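PDB 6LL8: inorganic pyrophosphatase from Shewanella sp. AS-11, which probably hydrolyses diphosphate to two phosphate ions, using divalent metal ions such as manganese or magnesium as cofactor. Local coordinates for residues Tyr25-Ile30 against Met124-Val130. Residues are numbered along the deposited sequence; the frame is centred on the assembly and turned at random.
Sequences YLKNQI and MYDFYQV
Leu26 is the main bump. It fills a hollow lined by Met124, Tyr125, Tyr128 and Val130. With CG anti to the backbone N (chi1 173°), the side chain reaches across to the other helix. Its CD2 lies 3.7 Å from Met124 CB, and its CD1 3.7 Å from Val130 CB. Tyr125 lays one ring face over Leu26, whose CB sits 4.0 Å from the ring centroid in a CH-pi contact. The Tyr125 hydroxyl reaches the edge of the Tyr25 ring and hydrogen-bonds to Ala22 O. Replacing Tyr125 with an alanine would probably uncover one flank of Leu26 and leave Ala22 O without this donor. Ile30 is a second bump: its CD1 presses on one face of the Tyr128 ring, 3.6 Å from Tyr128 CE1. Phe127 covers the opposite face. Val130, turned back by the Schellman motif at Gln129, wedges its CG2 against Ile30 CG2 at 3.7 Å. One water bridges Tyr128 OH and Lys27 NZ, also paired with Glu32. The contact joins the C-terminal ends of helices 14-29 and 117-128 in the DHH domain; turns 25-29 and 124-128 run nearly parallel, at 14°. Its direct contacts are mainly apolar, so it probably rests on dispersion and apolar burial.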
loop_
_atom_site.group_PDB
_atom_site.type_symbol
_atom_site.label_atom_id
_atom_site.label_comp_id
_atom_site.label_asym_id
_atom_site.label_seq_id
_atom_site.Cartn_x
_atom_site.Cartn_y
_atom_site.Cartn_z
ATOM N N TYR A 25 11.873 1.698 15.261
ATOM C CA TYR A 25 12.234 2.611 16.366
ATOM C C TYR A 25 11.616 2.093 17.649
ATOM O O TYR A 25 12.267 2.018 18.702
ATOM C CB TYR A 25 11.786 4.030 16.050
ATOM C CG TYR A 25 12.080 4.990 17.186
ATOM C CD1 TYR A 25 13.322 5.560 17.345
ATOM C CD2 TYR A 25 11.126 5.263 18.134
ATOM C CE1 TYR A 25 13.554 6.407 18.413
ATOM C CE2 TYR A 25 11.351 6.063 19.235
ATOM C CZ TYR A 25 12.581 6.655 19.364
ATOM O OH TYR A 25 12.846 7.477 20.448
ATOM N N LEU A 26 10.323 1.777 17.624
ATOM C CA LEU A 26 9.606 1.290 18.822
ATOM C C LEU A 26 10.284 0.021 19.342
ATOM O O LEU A 26 10.545 -0.065 20.560
ATOM C CB LEU A 26 8.158 1.002 18.445
ATOM C CG LEU A 26 7.323 0.330 19.533
ATOM C CD1 LEU A 26 7.315 1.139 20.823
ATOM C CD2 LEU A 26 5.934 0.074 19.035
ATOM N N LYS A 27 10.573 -0.949 18.498
ATOM C CA LYS A 27 11.217 -2.201 18.929
ATOM C C LYS A 27 12.564 -1.890 19.586
ATOM O O LYS A 27 12.857 -2.432 20.662
ATOM C CB LYS A 27 11.381 -3.131 17.732
ATOM C CG LYS A 27 10.100 -3.809 17.314
ATOM C CD LYS A 27 9.559 -4.738 18.352
ATOM C CE LYS A 27 8.604 -5.761 17.795
ATOM N NZ LYS A 27 8.167 -6.697 18.826
ATOM N N ASN A 28 13.370 -1.049 18.985
ATOM C CA ASN A 28 14.664 -0.716 19.614
ATOM C C ASN A 28 14.438 -0.057 20.974
ATOM O O ASN A 28 15.207 -0.326 21.903
ATOM C CB ASN A 28 15.525 0.117 18.679
ATOM C CG ASN A 28 16.063 -0.725 17.542
ATOM O OD1 ASN A 28 16.630 -1.787 17.783
ATOM N ND2 ASN A 28 15.920 -0.265 16.312
ATOM N N GLN A 29 13.450 0.788 21.113
ATOM C CA GLN A 29 13.205 1.481 22.393
ATOM C C GLN A 29 12.815 0.479 23.468
ATOM O O GLN A 29 13.070 0.794 24.655
ATOM C CB GLN A 29 12.154 2.573 22.266
ATOM C CG GLN A 29 12.610 3.799 21.494
ATOM C CD GLN A 29 13.817 4.510 22.068
ATOM O OE1 GLN A 29 13.719 5.035 23.182
ATOM N NE2 GLN A 29 14.950 4.295 21.419
ATOM N N ILE A 30 12.197 -0.634 23.128
ATOM C CA ILE A 30 11.769 -1.637 24.134
ATOM C C ILE A 30 12.807 -2.764 24.220
ATOM O O ILE A 30 12.538 -3.795 24.822
ATOM C CB ILE A 30 10.327 -2.133 23.916
ATOM C CG1 ILE A 30 10.169 -2.938 22.628
ATOM C CG2 ILE A 30 9.390 -0.951 24.004
ATOM C CD1 ILE A 30 8.786 -3.530 22.389
ATOM N N MET A 124 0.466 0.441 19.067
ATOM C CA MET A 124 1.582 -0.286 19.705
ATOM C C MET A 124 2.422 0.647 20.574
ATOM O O MET A 124 2.774 0.288 21.714
ATOM C CB MET A 124 2.424 -0.964 18.629
ATOM C CG MET A 124 1.672 -1.967 17.818
ATOM S SD MET A 124 2.595 -2.672 16.427
ATOM C CE MET A 124 3.706 -3.748 17.297
ATOM N N TYR A 125 2.723 1.843 20.101
ATOM C CA TYR A 125 3.443 2.812 20.936
ATOM C C TYR A 125 2.645 3.066 22.216
ATOM O O TYR A 125 3.245 3.138 23.299
ATOM C CB TYR A 125 3.672 4.151 20.236
ATOM C CG TYR A 125 4.863 4.198 19.321
ATOM C CD1 TYR A 125 4.800 3.831 17.986
ATOM C CD2 TYR A 125 6.031 4.774 19.777
ATOM C CE1 TYR A 125 5.901 3.945 17.158
ATOM C CE2 TYR A 125 7.142 4.890 18.963
ATOM C CZ TYR A 125 7.078 4.495 17.631
ATOM O OH TYR A 125 8.188 4.651 16.838
ATOM N N ASP A 126 1.334 3.222 22.103
ATOM C CA ASP A 126 0.474 3.486 23.277
ATOM C C ASP A 126 0.556 2.301 24.234
ATOM O O ASP A 126 0.642 2.507 25.465
ATOM C CB ASP A 126 -0.989 3.695 22.894
ATOM C CG ASP A 126 -1.310 4.934 22.091
ATOM O OD1 ASP A 126 -0.528 5.847 22.089
ATOM O OD2 ASP A 126 -2.422 4.950 21.489
ATOM N N PHE A 127 0.502 1.099 23.718
ATOM C CA PHE A 127 0.529 -0.109 24.557
ATOM C C PHE A 127 1.825 -0.153 25.363
ATOM O O PHE A 127 1.799 -0.495 26.558
ATOM C CB PHE A 127 0.388 -1.352 23.680
ATOM C CG PHE A 127 0.527 -2.644 24.433
ATOM C CD1 PHE A 127 -0.472 -3.103 25.275
ATOM C CD2 PHE A 127 1.689 -3.393 24.328
ATOM C CE1 PHE A 127 -0.304 -4.286 25.982
ATOM C CE2 PHE A 127 1.844 -4.566 25.039
ATOM C CZ PHE A 127 0.837 -5.019 25.851
ATOM N N TYR A 128 2.961 0.098 24.730
ATOM C CA TYR A 128 4.280 0.034 25.391
ATOM C C TYR A 128 4.613 1.314 26.161
ATOM O O TYR A 128 5.638 1.367 26.853
ATOM C CB TYR A 128 5.360 -0.277 24.350
ATOM C CG TYR A 128 5.300 -1.666 23.791
ATOM C CD1 TYR A 128 5.643 -2.748 24.578
ATOM C CD2 TYR A 128 4.919 -1.888 22.485
ATOM C CE1 TYR A 128 5.654 -4.031 24.068
ATOM C CE2 TYR A 128 4.901 -3.168 21.969
ATOM C CZ TYR A 128 5.283 -4.239 22.752
ATOM O OH TYR A 128 5.280 -5.488 22.200
ATOM N N GLN A 129 3.800 2.341 26.015
ATOM C CA GLN A 129 4.020 3.648 26.681
ATOM C C GLN A 129 5.384 4.211 26.281
ATOM O O GLN A 129 6.111 4.791 27.100
ATOM C CB GLN A 129 3.847 3.530 28.188
ATOM C CG GLN A 129 2.448 3.107 28.632
ATOM C CD GLN A 129 2.405 2.971 30.136
ATOM O OE1 GLN A 129 2.879 1.991 30.715
ATOM N NE2 GLN A 129 1.921 4.011 30.775
ATOM N N VAL A 130 5.679 4.144 24.999
ATOM C CA VAL A 130 6.901 4.743 24.410
ATOM C C VAL A 130 6.544 6.063 23.725
ATOM O O VAL A 130 5.569 6.142 22.949
ATOM C CB VAL A 130 7.538 3.741 23.429
ATOM C CG1 VAL A 130 8.638 4.376 22.627
ATOM C CG2 VAL A 130 8.043 2.531 24.197
HETATM O O HOH W 1 5.712 -5.675 19.504
#